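Local coordinates for protein probable amino acid aminotransferase (Mycobacterium tuberculosis, PDB 6Q1S) that is a probable class IV aminotransferase that binds 4'-deoxy-4'-aminopyridoxal-5'-phosphate and 2-oxoglutaric acid, in an assembly of two chains, at residues B[3-8]-B[74-79]; B[48-53]-B[91-96]; B[172-177]-B[188-193]; B[259-264]-B[274-279]. One frame throughout, in Å; residues are numbered along the deposited sequence.

Interaction 1 (B[3-8]-B[74-79]); sequences MVVTLD and VEVATQ
Strand 3-6 runs roughly antiparallel to segment 74-79 of helix 67-84, at 153° between their directions. The two short axes come within 8.4 Å of each other, and the CA atoms of Val5 and Ala77 are 6.1 Å apart. Val5 carries the contact with both of its methyls. CG2 lies 3.7 Å from Ala77 CB. CG1, anti to the backbone N (chi1 173°), reaches the neighbouring residue and meets Val76 CG1 at 4.1 Å. The Val5 and Val76 side chains are set obliquely to each other. Met3 makes a looser touch: its chain bends at the last torsion, and the CE methyl stops 4.2 Å from Ala77 O. On the helix, Thr78 OG1 is 2.5 Å from Val74 O, which also accepts from Thr78 N. The two donors arrive from opposite faces of the carbonyl plane. Strand 3-6 is an outermost strand of the antiparallel sheet within this chain and pairs with strand 106-113, whose Val109 and Val111 also touch Ala77. Ile11 packs on both Val5 and Val76. With no polar bond between the segments, van der Waals and hydrophobic packing of Val5 on Val76 and Ala77 holds strand and helix together.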
# COMPACT_ATOMS: atom_id res chain seq x y z
N MET B 3 -18.95 -5.06 -13.84
CA MET B 3 -20.13 -4.22 -13.68
C MET B 3 -19.88 -3.20 -12.58
O MET B 3 -19.34 -3.54 -11.53
CB MET B 3 -21.37 -5.06 -13.34
CG MET B 3 -21.69 -6.14 -14.36
SD MET B 3 -23.09 -7.18 -13.90
CE MET B 3 -23.26 -6.80 -12.16
N VAL B 4 -20.29 -1.96 -12.83
CA VAL B 4 -20.03 -0.84 -11.94
C VAL B 4 -21.35 -0.17 -11.58
O VAL B 4 -22.19 0.06 -12.45
CB VAL B 4 -19.07 0.19 -12.58
CG1 VAL B 4 -18.79 1.33 -11.61
CG2 VAL B 4 -17.79 -0.48 -13.02
N VAL B 5 -21.52 0.13 -10.29
CA VAL B 5 -22.72 0.79 -9.79
C VAL B 5 -22.28 1.92 -8.86
O VAL B 5 -21.70 1.67 -7.80
CB VAL B 5 -23.65 -0.17 -9.05
CG1 VAL B 5 -24.79 0.59 -8.40
CG2 VAL B 5 -24.20 -1.22 -10.02
N THR B 6 -22.54 3.16 -9.28
CA THR B 6 -22.21 4.33 -8.48
C THR B 6 -23.23 4.52 -7.36
O THR B 6 -24.32 3.92 -7.37
CB THR B 6 -22.15 5.58 -9.36
OG1 THR B 6 -23.44 5.83 -9.94
CG2 THR B 6 -21.13 5.39 -10.48
N LEU B 7 -22.88 5.36 -6.39
CA LEU B 7 -23.75 5.57 -5.23
C LEU B 7 -25.08 6.21 -5.59
O LEU B 7 -26.03 6.10 -4.81
CB LEU B 7 -23.03 6.43 -4.19
CG LEU B 7 -22.48 5.67 -2.98
CD1 LEU B 7 -21.42 4.67 -3.41
CD2 LEU B 7 -21.92 6.64 -1.95
N ASP B 8 -25.18 6.88 -6.74
CA ASP B 8 -26.49 7.33 -7.20
C ASP B 8 -27.38 6.16 -7.60
O ASP B 8 -28.61 6.32 -7.64
CB ASP B 8 -26.35 8.33 -8.34
CG ASP B 8 -25.79 9.67 -7.88
OD1 ASP B 8 -26.15 10.11 -6.77
OD2 ASP B 8 -25.00 10.27 -8.63
N VAL B 74 -25.22 -1.55 -3.40
CA VAL B 74 -24.99 -2.99 -3.32
C VAL B 74 -26.25 -3.75 -3.73
O VAL B 74 -26.18 -4.78 -4.40
CB VAL B 74 -24.48 -3.40 -1.93
CG1 VAL B 74 -23.23 -2.61 -1.57
CG2 VAL B 74 -25.54 -3.22 -0.86
N GLU B 75 -27.43 -3.26 -3.32
CA GLU B 75 -28.67 -3.94 -3.65
C GLU B 75 -28.94 -3.88 -5.15
O GLU B 75 -29.40 -4.86 -5.75
CB GLU B 75 -29.83 -3.32 -2.87
CG GLU B 75 -31.19 -3.90 -3.23
CD GLU B 75 -31.44 -5.24 -2.57
OE1 GLU B 75 -30.64 -5.64 -1.70
OE2 GLU B 75 -32.44 -5.90 -2.94
N VAL B 76 -28.66 -2.74 -5.78
CA VAL B 76 -28.83 -2.61 -7.22
C VAL B 76 -27.86 -3.54 -7.94
O VAL B 76 -28.23 -4.26 -8.87
CB VAL B 76 -28.66 -1.15 -7.66
CG1 VAL B 76 -28.44 -1.06 -9.15
CG2 VAL B 76 -29.87 -0.32 -7.24
N ALA B 77 -26.59 -3.53 -7.52
CA ALA B 77 -25.59 -4.38 -8.15
C ALA B 77 -25.89 -5.86 -7.90
O ALA B 77 -25.67 -6.69 -8.78
CB ALA B 77 -24.20 -4.02 -7.64
N THR B 78 -26.39 -6.19 -6.71
CA THR B 78 -26.72 -7.58 -6.40
C THR B 78 -27.82 -8.09 -7.32
O THR B 78 -27.69 -9.16 -7.93
CB THR B 78 -27.13 -7.72 -4.94
OG1 THR B 78 -26.05 -7.28 -4.10
CG2 THR B 78 -27.46 -9.16 -4.61
N GLN B 79 -28.93 -7.35 -7.42
CA GLN B 79 -30.04 -7.79 -8.25
C GLN B 79 -29.66 -7.85 -9.73
O GLN B 79 -30.25 -8.63 -10.48
CB GLN B 79 -31.24 -6.87 -8.07
CG GLN B 79 -31.86 -6.90 -6.69
CD GLN B 79 -32.92 -5.83 -6.52
OE1 GLN B 79 -33.48 -5.33 -7.49
NE2 GLN B 79 -33.18 -5.46 -5.27

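Interaction 2 (B[48-53]-B[91-96]); sequences AHLQRL and LRLIYS. With PMP (4'-deoxy-4'-aminopyridoxal-5'-phosphate), chain G.
Phosphate oxygen O3P of the bound 4'-deoxy-4'-aminopyridoxal-5'-phosphate is gripped by both terminal nitrogens of Arg52. Arg52 NH2 donates to O3P at 2.9 Å, and the bond is bent, with an angle of 135° at the hydrogen. The bond from Arg52 NH1 to O3P, at 3.0 Å, is weak; NH1 also bonds to Arg216 O. The phosphorus lies in the guanidinium plane, off its edge, so the group meets the phosphate edge-on. Arg52 CG is anti to the backbone N, and a bend at chi3 (83°) brings the guanidinium round to the ligand. Glu34 forms a salt bridge with NE and probably steadies the group. His49 lies nearby, with NE2 4.1 Å from O3P, and its NE2 is hydrogen-bonded to Ser255 OG. Helix 46-59 packs through its leucines on the antiparallel sheet that holds strand 89-96, while Arg52 reaches from it into the 4'-deoxy-4'-aminopyridoxal-5'-phosphate pocket of this class IV aminotransferase. The two short axes are 11.0 Å apart and only 20° from parallel. Leu93 CD1 touches Leu50 CD2 at 3.8 Å, the two side chains crossing at about a right angle. The same Leu93 methyl meets Leu53 CD2 more obliquely, at 4.2 Å. The other branch of Leu53, CD1, comes 4.5 Å from Tyr95 CB. Trp70 of helix 67-84 packs on both Leu50 and Leu93.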
# COMPACT_ATOMS: atom_id res chain seq x y z
N ALA B 48 -21.88 -6.26 8.31
CA ALA B 48 -20.55 -6.46 8.87
C ALA B 48 -19.47 -5.87 7.97
O ALA B 48 -18.42 -5.43 8.46
CB ALA B 48 -20.29 -7.94 9.12
N HIS B 49 -19.69 -5.87 6.66
CA HIS B 49 -18.72 -5.27 5.75
C HIS B 49 -18.84 -3.75 5.75
O HIS B 49 -17.83 -3.05 5.62
CB HIS B 49 -18.91 -5.82 4.34
CG HIS B 49 -18.36 -7.20 4.16
ND1 HIS B 49 -19.10 -8.34 4.42
CD2 HIS B 49 -17.15 -7.63 3.74
CE1 HIS B 49 -18.36 -9.41 4.17
NE2 HIS B 49 -17.17 -9.01 3.76
N LEU B 50 -20.06 -3.22 5.89
CA LEU B 50 -20.23 -1.77 5.98
C LEU B 50 -19.83 -1.23 7.35
O LEU B 50 -19.47 -0.06 7.46
CB LEU B 50 -21.68 -1.39 5.67
CG LEU B 50 -22.19 -1.65 4.25
CD1 LEU B 50 -23.68 -1.35 4.17
CD2 LEU B 50 -21.42 -0.84 3.23
N GLN B 51 -19.90 -2.07 8.39
CA GLN B 51 -19.41 -1.65 9.70
C GLN B 51 -17.89 -1.51 9.68
O GLN B 51 -17.34 -0.52 10.18
CB GLN B 51 -19.85 -2.64 10.77
CG GLN B 51 -21.29 -2.44 11.23
CD GLN B 51 -21.74 -3.49 12.23
OE1 GLN B 51 -20.99 -4.41 12.56
NE2 GLN B 51 -22.97 -3.35 12.71
N ARG B 52 -17.20 -2.50 9.12
CA ARG B 52 -15.75 -2.40 8.98
C ARG B 52 -15.35 -1.32 7.99
O ARG B 52 -14.33 -0.65 8.18
CB ARG B 52 -15.18 -3.75 8.55
CG ARG B 52 -13.68 -3.79 8.41
CD ARG B 52 -13.20 -5.22 8.32
NE ARG B 52 -13.32 -5.73 6.96
CZ ARG B 52 -13.12 -7.00 6.62
NH1 ARG B 52 -12.79 -7.89 7.55
NH2 ARG B 52 -13.25 -7.38 5.36
N LEU B 53 -16.15 -1.12 6.94
CA LEU B 53 -15.89 -0.03 6.01
C LEU B 53 -15.98 1.32 6.71
O LEU B 53 -15.19 2.23 6.43
CB LEU B 53 -16.88 -0.09 4.84
CG LEU B 53 -16.69 0.97 3.75
CD1 LEU B 53 -15.45 0.66 2.92
CD2 LEU B 53 -17.92 1.06 2.87
N LEU B 91 -18.29 -9.17 -5.18
CA LEU B 91 -18.76 -7.80 -5.05
C LEU B 91 -17.78 -7.02 -4.18
O LEU B 91 -17.46 -7.45 -3.07
CB LEU B 91 -20.17 -7.77 -4.45
CG LEU B 91 -20.92 -6.44 -4.49
CD1 LEU B 91 -22.39 -6.67 -4.79
CD2 LEU B 91 -20.76 -5.70 -3.18
N ARG B 92 -17.33 -5.87 -4.68
CA ARG B 92 -16.34 -5.06 -3.98
C ARG B 92 -16.82 -3.62 -3.90
O ARG B 92 -17.40 -3.09 -4.85
CB ARG B 92 -14.97 -5.11 -4.68
CG ARG B 92 -14.12 -6.30 -4.29
CD ARG B 92 -12.90 -6.45 -5.18
NE ARG B 92 -13.22 -6.59 -6.60
CZ ARG B 92 -12.31 -6.61 -7.57
NH1 ARG B 92 -11.02 -6.52 -7.27
NH2 ARG B 92 -12.69 -6.73 -8.84
N LEU B 93 -16.59 -3.00 -2.74
CA LEU B 93 -16.90 -1.59 -2.51
C LEU B 93 -15.61 -0.79 -2.51
O LEU B 93 -14.76 -1.00 -1.65
CB LEU B 93 -17.62 -1.41 -1.17
CG LEU B 93 -18.53 -2.56 -0.73
CD1 LEU B 93 -19.00 -2.35 0.70
CD2 LEU B 93 -19.70 -2.65 -1.67
N ILE B 94 -15.47 0.12 -3.47
CA ILE B 94 -14.26 0.93 -3.59
C ILE B 94 -14.58 2.33 -3.08
O ILE B 94 -15.49 2.99 -3.58
CB ILE B 94 -13.76 0.98 -5.04
CG1 ILE B 94 -13.65 -0.43 -5.62
CG2 ILE B 94 -12.41 1.69 -5.11
CD1 ILE B 94 -12.62 -1.30 -4.93
N TYR B 95 -13.82 2.78 -2.08
CA TYR B 95 -14.04 4.07 -1.43
C TYR B 95 -12.68 4.77 -1.32
O TYR B 95 -11.88 4.45 -0.45
CB TYR B 95 -14.68 3.88 -0.06
CG TYR B 95 -15.13 5.16 0.61
CD1 TYR B 95 -15.71 6.19 -0.12
CD2 TYR B 95 -15.01 5.32 1.99
CE1 TYR B 95 -16.13 7.36 0.50
CE2 TYR B 95 -15.42 6.48 2.61
CZ TYR B 95 -15.98 7.50 1.86
OH TYR B 95 -16.40 8.65 2.48
N SER B 96 -12.45 5.73 -2.21
CA SER B 96 -11.18 6.42 -2.30
C SER B 96 -11.33 7.88 -1.88
O SER B 96 -12.44 8.42 -1.82
CB SER B 96 -10.63 6.37 -3.73
OG SER B 96 -9.92 7.55 -4.05
N1 PMP G . -6.82 -10.25 6.53
C2 PMP G . -6.54 -9.51 5.42
C2A PMP G . -5.24 -8.77 5.33
C3 PMP G . -7.52 -9.44 4.31
O3 PMP G . -7.26 -8.70 3.19
C4 PMP G . -8.78 -10.19 4.46
C4A PMP G . -9.84 -10.18 3.38
N4A PMP G . -9.29 -10.76 2.14
C5 PMP G . -8.97 -10.96 5.71
C6 PMP G . -7.97 -10.94 6.68
C5A PMP G . -10.24 -11.75 5.94
O4P PMP G . -11.34 -10.86 6.06
P PMP G . -12.81 -11.30 5.57
O1P PMP G . -12.75 -11.61 4.09
O2P PMP G . -13.23 -12.52 6.34
O3P PMP G . -13.78 -10.17 5.82

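Interaction 3 (B[172-177]-B[188-193]); sequences DVIFVS and STVVIA. With PMP (4'-deoxy-4'-aminopyridoxal-5'-phosphate), chain G.
Ile174 and Val190 make the packed part of this contact and bury the larger share of its surface. Ile174 CG2 and Val190 CG2 are 4.2 Å apart, and the CA atoms of the two residues are 7.6 Å apart. The Val190 side chain points at strand 172-176. The CB of Ile174 leaves its backbone to one side, and it is the end of the side chain that comes nearer. This is methyl against methyl, both of them buried. At the other end two polar groups only come near each other. Asp172 OD2 stands 4.3 Å from Ser188 OG, a distance that marks proximity and no more. This end is buried as well. The Asp172 side chain is about 7 Å from a bound 2-oxoglutaric acid. Its carboxylate is occupied otherwise. OD1 accepts the backbone N-H of Val173 at 2.7 Å, through the anti lone pair, the one turned away from OD2. OD2 has a long and weak ion pair with Arg187, a residue of the 2-oxoglutaric acid pocket. Leu252 of strand 249-254 packs on both Asp172 and Ser188. The start of segment 188-193 also touches 4'-deoxy-4'-aminopyridoxal-5'-phosphate. Ser188 O is 3.2 Å from its C6. Thr189 OG1, held beside its own backbone N (chi1 -61°), comes 3.5 Å from its C5A. Strand 172-176 pairs in parallel with strand 126-132, whereas strand 189-194 pairs with strands 204-207 and 249-254. The two segments are therefore joined by side chains within the mixed sheet; Ser188 and Thr189 line the 4'-deoxy-4'-aminopyridoxal-5'-phosphate pocket of this class IV aminotransferase.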
# COMPACT_ATOMS: atom_id res chain seq x y z
N ASP B 172 -0.44 -20.06 -0.44
CA ASP B 172 -0.78 -18.92 0.41
C ASP B 172 0.33 -18.75 1.44
O ASP B 172 1.35 -19.44 1.41
CB ASP B 172 -2.15 -19.12 1.06
CG ASP B 172 -2.91 -17.82 1.22
OD1 ASP B 172 -2.33 -16.84 1.74
OD2 ASP B 172 -4.09 -17.77 0.83
N VAL B 173 0.12 -17.81 2.37
CA VAL B 173 1.13 -17.43 3.34
C VAL B 173 0.45 -17.24 4.69
O VAL B 173 -0.70 -16.79 4.76
CB VAL B 173 1.87 -16.13 2.92
CG1 VAL B 173 2.70 -15.56 4.06
CG2 VAL B 173 2.75 -16.39 1.72
N ILE B 174 1.15 -17.61 5.76
CA ILE B 174 0.75 -17.28 7.12
C ILE B 174 1.83 -16.36 7.67
O ILE B 174 2.99 -16.76 7.82
CB ILE B 174 0.58 -18.53 7.99
CG1 ILE B 174 -0.63 -19.34 7.51
CG2 ILE B 174 0.40 -18.13 9.45
CD1 ILE B 174 -0.88 -20.59 8.32
N PHE B 175 1.45 -15.11 7.95
CA PHE B 175 2.40 -14.14 8.47
C PHE B 175 2.70 -14.43 9.94
O PHE B 175 1.79 -14.65 10.74
CB PHE B 175 1.84 -12.72 8.33
CG PHE B 175 2.12 -12.09 7.00
CD1 PHE B 175 3.41 -12.09 6.48
CD2 PHE B 175 1.11 -11.50 6.28
CE1 PHE B 175 3.67 -11.50 5.26
CE2 PHE B 175 1.36 -10.91 5.05
CZ PHE B 175 2.65 -10.91 4.54
N VAL B 176 3.98 -14.42 10.29
CA VAL B 176 4.41 -14.58 11.67
C VAL B 176 5.16 -13.32 12.07
O VAL B 176 5.98 -12.80 11.30
CB VAL B 176 5.29 -15.84 11.85
CG1 VAL B 176 5.51 -16.12 13.33
CG2 VAL B 176 4.66 -17.04 11.16
N SER B 177 4.88 -12.84 13.27
CA SER B 177 5.50 -11.63 13.79
C SER B 177 6.94 -11.90 14.21
O SER B 177 7.37 -13.04 14.39
CB SER B 177 4.70 -11.09 14.97
OG SER B 177 4.70 -12.01 16.05
N SER B 188 -6.48 -13.31 4.28
CA SER B 188 -7.37 -14.21 5.00
C SER B 188 -7.07 -14.14 6.49
O SER B 188 -6.07 -13.55 6.93
CB SER B 188 -7.22 -15.65 4.50
OG SER B 188 -5.85 -15.99 4.35
N THR B 189 -7.95 -14.76 7.27
CA THR B 189 -7.84 -14.84 8.72
C THR B 189 -7.46 -16.26 9.12
O THR B 189 -8.00 -17.23 8.58
CB THR B 189 -9.15 -14.44 9.40
OG1 THR B 189 -9.47 -13.08 9.06
CG2 THR B 189 -9.05 -14.56 10.91
N VAL B 190 -6.52 -16.38 10.05
CA VAL B 190 -6.03 -17.68 10.50
C VAL B 190 -6.92 -18.19 11.63
O VAL B 190 -7.05 -17.53 12.67
CB VAL B 190 -4.57 -17.60 10.95
CG1 VAL B 190 -4.10 -18.95 11.48
CG2 VAL B 190 -3.69 -17.15 9.80
N VAL B 191 -7.55 -19.34 11.42
CA VAL B 191 -8.34 -20.02 12.43
C VAL B 191 -7.82 -21.45 12.55
O VAL B 191 -7.63 -22.13 11.53
CB VAL B 191 -9.84 -20.02 12.10
CG1 VAL B 191 -10.62 -20.83 13.11
CG2 VAL B 191 -10.37 -18.59 12.04
N ILE B 192 -7.59 -21.90 13.78
CA ILE B 192 -7.11 -23.25 14.03
C ILE B 192 -8.15 -23.98 14.87
O ILE B 192 -9.09 -23.39 15.39
CB ILE B 192 -5.74 -23.27 14.74
CG1 ILE B 192 -5.84 -22.61 16.12
CG2 ILE B 192 -4.69 -22.57 13.89
CD1 ILE B 192 -4.80 -23.11 17.10
N ALA B 193 -7.96 -25.29 14.99
CA ALA B 193 -8.90 -26.19 15.64
C ALA B 193 -8.16 -27.01 16.68
O ALA B 193 -7.29 -27.81 16.32
CB ALA B 193 -9.60 -27.10 14.63
N1 PMP G . -6.82 -10.25 6.53
C2 PMP G . -6.54 -9.51 5.42
C2A PMP G . -5.24 -8.77 5.33
C3 PMP G . -7.52 -9.44 4.31
O3 PMP G . -7.26 -8.70 3.19
C4 PMP G . -8.78 -10.19 4.46
C4A PMP G . -9.84 -10.18 3.38
N4A PMP G . -9.29 -10.76 2.14
C5 PMP G . -8.97 -10.96 5.71
C6 PMP G . -7.97 -10.94 6.68
C5A PMP G . -10.24 -11.75 5.94
O4P PMP G . -11.34 -10.86 6.06
P PMP G . -12.81 -11.30 5.57
O1P PMP G . -12.75 -11.61 4.09
O2P PMP G . -13.23 -12.52 6.34
O3P PMP G . -13.78 -10.17 5.82

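Interaction 4 (B[259-264]-B[274-279]); sequences AARVHT and PIAEVF
Phe279 turns the edge of its ring toward Ala259. The Ala259 methyl lies near the ring plane, with CB 4.1 Å from Phe279 CE2 and 4.2 Å from Phe279 CD2. The phenyl is carried there by a CG anti to the backbone N (chi1 -167°), which sends it from the helix toward the strand. Arg261 and Ala276 form the second pair, about one helical turn earlier on the helix. Here the aliphatic part of the arginine does the touching: Arg261 CD is 3.7 Å from Ala276 CB. The chain runs extended as far as CD and then bends at chi3 (59°). The guanidinium lies obliquely to the Ala276 methyl. Strand 258-265 belongs to the mixed sheet, between strands 126-132 and 249-254, and helix 275-286 packs on it near the C-terminal end of the chain. CA atoms of Ala259 and Phe279 are 8.1 Å apart, and those of Arg261 and Ala276 are 7.7 Å apart. Within the helix, Phe279 N donates a hydrogen bond to Ile275 O. This bond belongs to the turn that separates the two touching helix residues, Ala276 and Phe279. Beyond Arg261 and Val262 the chain turns a corner at His263. Trp251 of the neighbouring strand 249-254 stacks its ring with that of Phe279, and it also packs on Arg261 and Ile275.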
# COMPACT_ATOMS: atom_id res chain seq x y z
N ALA B 259 -13.20 -20.79 3.26
CA ALA B 259 -12.31 -21.57 4.11
C ALA B 259 -11.42 -22.46 3.26
O ALA B 259 -11.92 -23.33 2.54
CB ALA B 259 -13.11 -22.41 5.11
N ALA B 260 -10.11 -22.24 3.34
CA ALA B 260 -9.11 -23.05 2.66
C ALA B 260 -8.23 -23.68 3.73
O ALA B 260 -7.42 -23.00 4.36
CB ALA B 260 -8.28 -22.20 1.69
N ARG B 261 -8.40 -24.98 3.95
CA ARG B 261 -7.61 -25.68 4.95
C ARG B 261 -6.16 -25.77 4.51
O ARG B 261 -5.86 -26.01 3.33
CB ARG B 261 -8.16 -27.08 5.21
CG ARG B 261 -7.68 -27.66 6.53
CD ARG B 261 -8.19 -29.07 6.76
NE ARG B 261 -7.77 -29.97 5.69
CZ ARG B 261 -6.67 -30.72 5.74
NH1 ARG B 261 -6.35 -31.51 4.73
NH2 ARG B 261 -5.90 -30.67 6.82
N VAL B 262 -5.24 -25.58 5.45
CA VAL B 262 -3.81 -25.69 5.19
C VAL B 262 -3.43 -27.15 5.42
O VAL B 262 -3.28 -27.60 6.55
CB VAL B 262 -3.00 -24.75 6.08
CG1 VAL B 262 -1.51 -24.95 5.86
CG2 VAL B 262 -3.39 -23.30 5.83
N HIS B 263 -3.28 -27.90 4.32
CA HIS B 263 -2.88 -29.30 4.41
C HIS B 263 -1.37 -29.48 4.45
O HIS B 263 -0.89 -30.55 4.84
CB HIS B 263 -3.46 -30.10 3.24
CG HIS B 263 -3.06 -29.59 1.89
ND1 HIS B 263 -1.76 -29.63 1.43
CD2 HIS B 263 -3.79 -29.04 0.89
CE1 HIS B 263 -1.70 -29.13 0.21
NE2 HIS B 263 -2.92 -28.76 -0.14
N THR B 264 -0.61 -28.46 4.06
CA THR B 264 0.85 -28.51 4.06
C THR B 264 1.37 -27.15 4.51
O THR B 264 1.05 -26.13 3.90
CB THR B 264 1.41 -28.86 2.68
OG1 THR B 264 0.74 -30.03 2.18
CG2 THR B 264 2.90 -29.12 2.75
N PRO B 274 -11.57 -35.23 11.27
CA PRO B 274 -13.03 -35.15 11.05
C PRO B 274 -13.64 -33.77 11.26
O PRO B 274 -14.75 -33.51 10.78
CB PRO B 274 -13.58 -36.16 12.05
CG PRO B 274 -12.53 -37.21 12.13
CD PRO B 274 -11.19 -36.52 11.88
N ILE B 275 -12.97 -32.90 12.01
CA ILE B 275 -13.50 -31.55 12.18
C ILE B 275 -13.39 -30.75 10.88
O ILE B 275 -14.02 -29.69 10.76
CB ILE B 275 -12.79 -30.82 13.33
CG1 ILE B 275 -13.64 -29.66 13.85
CG2 ILE B 275 -11.44 -30.30 12.87
CD1 ILE B 275 -13.13 -29.06 15.15
N ALA B 276 -12.61 -31.23 9.92
CA ALA B 276 -12.40 -30.48 8.68
C ALA B 276 -13.63 -30.52 7.78
O ALA B 276 -13.88 -29.56 7.05
CB ALA B 276 -11.17 -31.01 7.95
N GLU B 277 -14.40 -31.61 7.80
CA GLU B 277 -15.60 -31.64 6.97
C GLU B 277 -16.70 -30.76 7.56
O GLU B 277 -17.49 -30.18 6.80
CB GLU B 277 -16.12 -33.07 6.78
CG GLU B 277 -15.14 -34.08 6.17
CD GLU B 277 -14.16 -34.63 7.18
OE1 GLU B 277 -14.43 -34.50 8.38
OE2 GLU B 277 -13.14 -35.23 6.77
N VAL B 278 -16.77 -30.66 8.88
CA VAL B 278 -17.80 -29.81 9.48
C VAL B 278 -17.38 -28.34 9.41
O VAL B 278 -18.24 -27.45 9.37
CB VAL B 278 -18.10 -30.24 10.92
CG1 VAL B 278 -16.93 -29.94 11.84
CG2 VAL B 278 -19.37 -29.57 11.43
N PHE B 279 -16.08 -28.07 9.36
CA PHE B 279 -15.61 -26.69 9.40
C PHE B 279 -16.11 -25.90 8.20
O PHE B 279 -16.53 -24.75 8.34
CB PHE B 279 -14.08 -26.64 9.47
CG PHE B 279 -13.53 -25.29 9.82
CD1 PHE B 279 -13.25 -24.97 11.14
CD2 PHE B 279 -13.31 -24.33 8.84
CE1 PHE B 279 -12.75 -23.72 11.47
CE2 PHE B 279 -12.82 -23.09 9.17
CZ PHE B 279 -12.54 -22.78 10.48

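The four contacts fall on two sides of the chain's centre. Interactions 1 and 2 share the antiparallel sheet and lie 13 Å apart between centres. Their segments alternate along the chain, and they meet where Val74 CG1 packs on Leu93 CD2 at 3.5 Å. Interactions 3 and 4 follow later in the chain. They share the mixed sheet, also 13 Å apart between centres, and meet where Val191 touches Phe279. Between the two sides, interactions 2 and 3 are 22 Å apart between centres and do not touch directly. Both reach the same 4'-deoxy-4'-aminopyridoxal-5'-phosphate, which is thus bound between two sheet-based halves. Interactions 1 and 4 lie farthest apart, about 34 Å between centres.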